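Local coordinates for protein putative Nitroreductase (Anabaena variabilis ATCC 29413, PDB 3EO7) that binds flavin mononucleotide and probably works as an oxidoreductase of the nitroreductase family, at residues E343-D348 with D430-I435; K442-I445 with R451-R454. One frame throughout, in Å; residues are numbered along the deposited sequence.

Contact 1. Residues E343-D348 with D430-I435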
loop_
_atom_site.group_PDB
_atom_site.type_symbol
_atom_site.label_atom_id
_atom_site.label_comp_id
_atom_site.label_asym_id
_atom_site.label_seq_id
_atom_site.Cartn_x
_atom_site.Cartn_y
_atom_site.Cartn_z
ATOM N N GLU A 343 26.770 5.558 1.640
ATOM C CA GLU A 343 26.910 6.807 2.368
ATOM C C GLU A 343 25.780 6.978 3.377
ATOM O O GLU A 343 24.736 6.340 3.262
ATOM C CB GLU A 343 26.960 8.008 1.430
ATOM C CG GLU A 343 28.215 8.073 0.592
ATOM C CD GLU A 343 28.225 9.288 -0.362
ATOM O OE1 GLU A 343 27.146 9.887 -0.646
ATOM O OE2 GLU A 343 29.327 9.624 -0.847
ATOM N N GLU A 344 26.008 7.874 4.336
ATOM C CA GLU A 344 25.067 8.110 5.415
ATOM C C GLU A 344 23.937 9.085 5.103
ATOM O O GLU A 344 24.029 9.888 4.180
ATOM C CB GLU A 344 25.820 8.648 6.622
ATOM C CG GLU A 344 26.849 7.661 7.143
ATOM C CD GLU A 344 27.422 8.033 8.506
ATOM O OE1 GLU A 344 27.563 9.234 8.800
ATOM O OE2 GLU A 344 27.722 7.096 9.270
ATOM N N LEU A 345 22.825 8.908 5.828
ATOM C CA LEU A 345 21.777 9.914 5.881
ATOM C C LEU A 345 22.134 10.831 7.044
ATOM O O LEU A 345 22.852 10.420 7.965
ATOM C CB LEU A 345 20.394 9.315 6.172
ATOM C CG LEU A 345 19.460 9.067 4.996
ATOM C CD1 LEU A 345 20.139 8.397 3.836
ATOM C CD2 LEU A 345 18.210 8.325 5.507
ATOM N N THR A 346 21.636 12.057 7.013
ATOM C CA THR A 346 21.732 12.908 8.177
ATOM C C THR A 346 20.551 12.566 9.087
ATOM O O THR A 346 19.535 12.032 8.654
ATOM C CB THR A 346 21.679 14.400 7.850
ATOM O OG1 THR A 346 20.395 14.747 7.319
ATOM C CG2 THR A 346 22.800 14.801 6.880
ATOM N N PHE A 347 20.661 12.890 10.368
ATOM C CA PHE A 347 19.543 12.611 11.262
ATOM C C PHE A 347 18.338 13.468 10.842
ATOM O O PHE A 347 17.202 12.982 10.863
ATOM C CB PHE A 347 19.946 12.825 12.713
ATOM C CG PHE A 347 18.898 12.454 13.712
ATOM C CD1 PHE A 347 18.127 11.311 13.579
ATOM C CD2 PHE A 347 18.697 13.249 14.829
ATOM C CE1 PHE A 347 17.175 10.984 14.517
ATOM C CE2 PHE A 347 17.737 12.902 15.780
ATOM C CZ PHE A 347 16.995 11.763 15.615
ATOM N N ASP A 348 18.586 14.706 10.422
ATOM C CA ASP A 348 17.482 15.536 9.901
ATOM C C ASP A 348 16.743 14.879 8.722
ATOM O O ASP A 348 15.515 15.000 8.601
ATOM C CB ASP A 348 17.963 16.929 9.499
ATOM C CG ASP A 348 18.140 17.863 10.696
ATOM O OD1 ASP A 348 17.727 17.528 11.830
ATOM O OD2 ASP A 348 18.701 18.957 10.472
ATOM N N ASP A 430 23.886 -2.054 2.474
ATOM C CA ASP A 430 24.354 -0.693 2.189
ATOM C C ASP A 430 23.436 0.443 2.593
ATOM O O ASP A 430 23.828 1.605 2.508
ATOM C CB ASP A 430 24.663 -0.579 0.690
ATOM C CG ASP A 430 25.762 -1.545 0.242
ATOM O OD1 ASP A 430 26.622 -1.886 1.073
ATOM O OD2 ASP A 430 25.710 -1.997 -0.920
ATOM N N ALA A 431 22.218 0.099 3.004
ATOM C CA ALA A 431 21.268 1.061 3.520
ATOM C C ALA A 431 21.855 1.846 4.717
ATOM O O ALA A 431 22.619 1.303 5.533
ATOM C CB ALA A 431 20.006 0.332 3.980
ATOM N N ALA A 432 21.437 3.095 4.811
ATOM C CA ALA A 432 21.723 3.949 5.950
ATOM C C ALA A 432 20.791 3.533 7.103
ATOM O O ALA A 432 21.180 3.557 8.272
ATOM C CB ALA A 432 21.509 5.450 5.571
ATOM N N ALA A 433 19.541 3.211 6.767
ATOM C CA ALA A 433 18.533 2.796 7.749
ATOM C C ALA A 433 17.549 1.860 7.065
ATOM O O ALA A 433 17.288 1.971 5.856
ATOM C CB ALA A 433 17.791 3.996 8.314
ATOM N N VAL A 434 16.981 0.975 7.859
ATOM C CA VAL A 434 16.028 -0.013 7.357
ATOM C C VAL A 434 14.825 0.000 8.290
ATOM O O VAL A 434 14.975 -0.219 9.506
ATOM C CB VAL A 434 16.648 -1.392 7.251
ATOM C CG1 VAL A 434 15.568 -2.400 6.718
ATOM C CG2 VAL A 434 17.896 -1.398 6.315
ATOM N N ILE A 435 13.656 0.322 7.748
ATOM C CA ILE A 435 12.433 0.387 8.535
ATOM C C ILE A 435 11.597 -0.897 8.444
ATOM O O ILE A 435 11.233 -1.340 7.356
ATOM C CB ILE A 435 11.612 1.624 8.117
ATOM C CG1 ILE A 435 12.448 2.898 8.351
ATOM C CG2 ILE A 435 10.279 1.727 8.879
ATOM C CD1 ILE A 435 11.721 4.139 7.912
HETATM O O HOH W 1 23.618 4.340 1.496
#

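Contact 2. Residues K442-I445 with R451-R454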
loop_
_atom_site.group_PDB
_atom_site.type_symbol
_atom_site.label_atom_id
_atom_site.label_comp_id
_atom_site.label_asym_id
_atom_site.label_seq_id
_atom_site.Cartn_x
_atom_site.Cartn_y
_atom_site.Cartn_z
ATOM N N LYS A 442 -1.733 -12.340 16.367
ATOM C CA LYS A 442 -2.790 -12.899 17.219
ATOM C C LYS A 442 -3.714 -11.786 17.705
ATOM O O LYS A 442 -4.954 -11.916 17.650
ATOM C CB LYS A 442 -2.185 -13.649 18.394
ATOM C CG LYS A 442 -3.187 -14.359 19.257
ATOM C CD LYS A 442 -2.490 -14.913 20.524
ATOM N N SER A 443 -3.122 -10.698 18.171
ATOM C CA SER A 443 -3.884 -9.572 18.654
ATOM C C SER A 443 -4.698 -8.930 17.531
ATOM O O SER A 443 -5.877 -8.615 17.712
ATOM C CB SER A 443 -2.964 -8.529 19.288
ATOM O OG SER A 443 -3.763 -7.461 19.738
ATOM N N ALA A 444 -4.077 -8.760 16.361
ATOM C CA ALA A 444 -4.758 -8.181 15.206
ATOM C C ALA A 444 -5.977 -9.026 14.804
ATOM O O ALA A 444 -7.046 -8.500 14.472
ATOM C CB ALA A 444 -3.748 -8.081 14.012
ATOM N N ILE A 445 -5.794 -10.343 14.783
ATOM C CA ILE A 445 -6.874 -11.291 14.407
ATOM C C ILE A 445 -7.998 -11.227 15.432
ATOM O O ILE A 445 -9.184 -11.272 15.080
ATOM C CB ILE A 445 -6.331 -12.725 14.240
ATOM C CG1 ILE A 445 -5.408 -12.777 13.015
ATOM C CG2 ILE A 445 -7.490 -13.730 14.089
ATOM C CD1 ILE A 445 -4.489 -13.998 13.001
ATOM N N ARG A 451 -9.223 -11.649 8.102
ATOM C CA ARG A 451 -9.156 -10.571 7.092
ATOM C C ARG A 451 -8.198 -9.454 7.492
ATOM O O ARG A 451 -7.757 -8.689 6.652
ATOM C CB ARG A 451 -10.559 -10.029 6.847
ATOM C CG ARG A 451 -10.698 -8.942 5.758
ATOM C CD ARG A 451 -12.109 -8.388 5.837
ATOM N NE ARG A 451 -12.537 -7.465 4.755
ATOM C CZ ARG A 451 -13.156 -7.878 3.635
ATOM N NH1 ARG A 451 -13.353 -9.177 3.402
ATOM N NH2 ARG A 451 -13.583 -6.995 2.755
ATOM N N VAL A 452 -7.854 -9.354 8.780
ATOM C CA VAL A 452 -6.910 -8.329 9.227
ATOM C C VAL A 452 -5.584 -8.451 8.471
ATOM O O VAL A 452 -4.883 -7.454 8.281
ATOM C CB VAL A 452 -6.626 -8.379 10.759
ATOM C CG1 VAL A 452 -5.663 -9.547 11.129
ATOM C CG2 VAL A 452 -6.080 -6.974 11.247
ATOM N N TYR A 453 -5.263 -9.654 7.989
ATOM C CA TYR A 453 -4.033 -9.864 7.248
ATOM C C TYR A 453 -3.955 -8.923 6.054
ATOM O O TYR A 453 -2.875 -8.368 5.757
ATOM C CB TYR A 453 -3.924 -11.328 6.799
ATOM C CG TYR A 453 -2.502 -11.755 6.500
ATOM C CD1 TYR A 453 -1.671 -12.206 7.502
ATOM C CD2 TYR A 453 -2.012 -11.716 5.211
ATOM C CE1 TYR A 453 -0.361 -12.627 7.245
ATOM C CE2 TYR A 453 -0.737 -12.160 4.927
ATOM C CZ TYR A 453 0.095 -12.588 5.968
ATOM O OH TYR A 453 1.352 -13.013 5.675
ATOM N N ARG A 454 -5.076 -8.778 5.332
ATOM C CA ARG A 454 -5.144 -7.838 4.214
ATOM C C ARG A 454 -4.859 -6.406 4.693
ATOM O O ARG A 454 -4.084 -5.685 4.110
ATOM C CB ARG A 454 -6.556 -7.806 3.623
ATOM C CG ARG A 454 -7.070 -9.099 3.114
ATOM C CD ARG A 454 -8.422 -8.798 2.432
ATOM N NE ARG A 454 -9.133 -10.010 2.125
ATOM C CZ ARG A 454 -10.330 -10.049 1.521
ATOM N NH1 ARG A 454 -10.930 -8.921 1.160
ATOM N NH2 ARG A 454 -10.895 -11.214 1.281
#

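Contact 1. Residues E343-D348 with D430-I435
Leu-345 has chi1 at -98°, well off the usual staggered value, and chi2 at 46°; together they lay its CD1 methyl against the CB of Ala-432, 3.7 Å away. CB of Leu-345 lies 4.1 Å from Ala-432 CB, so the leucine meets Ala-432 with one flank of its chain and not with a single atom. The alanine suits its place because a lone methyl is small enough to let the leucine backbone in as well: Ala-432 CB stands 3.7 Å from Leu-345 N. Beyond this apolar touch the segments are joined through a water, which donates one hydrogen to Glu-343 O at 2.9 Å and the other to Asp-430 O, also at 2.9 Å, satisfying two carbonyls that a direct bond does not link. Glu-343 leaves the backbone with its CB directed away from segment 430-435, which suits an exposed charged residue, and its side chain touches Arg-509. Ala-432 has helical backbone angles and, with Ala-433, faces Leu-507 of strand 500-508 in a classic beta bulge at the start of strand 433-439. Strand 381-390 bonds to both segments, Gly-388 pairing with Leu-345 and with Ala-432, and Thr-346 then N-caps helix 347-358.

Contact 2. Residues K442-I445 with R451-R454
Ile-445 and Val-452 bring two helical backbones to 6.0 Å at their CA atoms, where the chain turns from helix 441-448 into helix 452-473. Val-452 fills the angle between them. Its CG1 lies between its own backbone N and carbonyl carbon (chi1 76°), and in this setting both methyls, CG1 and CG2, sit 3.8 Å from Ala-444 CB. CG1 also rests 3.7 Å from Ile-445 CG1, the two side chains crossing at about a right angle, and packs equally near the backbone at Ile-445 N. CG2 of Val-452 leans instead on Ala-444 O, 3.7 Å away. Ala-444 suits this spot because its short methyl lets a branched side chain settle against the helix backbone. An alanine in place of Val-452 would probably leave Ala-444 CB and Ile-445 CG1 without their apolar partner and open a gap between the helices. On the far side of segment 451-454, Arg-451 and Arg-454 both form salt bridges to Asp-215 at the start of helix 215-222. Tyr-453 packs on Arg-183 of helix 181-202, Ile-445 on Ala-10 and Gln-11 of helix 9-16, and Val-452 touches Leu-379.

In the fold
Contact 1 closes before contact 2 opens, and strand 433-439 runs from the first toward the second, followed by helix 441-448. Their centres lie 31 Å apart and their nearest atoms about 15 Å, so the two do not touch. Both fall within the second nitroreductase-like part of the chain, which also supplies Arg-334, Arg-335, Ser-336, Gln-425 and Gly-482 to the flavin site, although neither contact lies at that site. Contact 1 belongs to the mixed sheet, where strands 345-346 and 433-439 both pair with strand 381-390; contact 2 joins two consecutive helices and is buried. Contact 1 therefore packs the sheet where strand 433-439 begins, and contact 2 packs the helices that follow it.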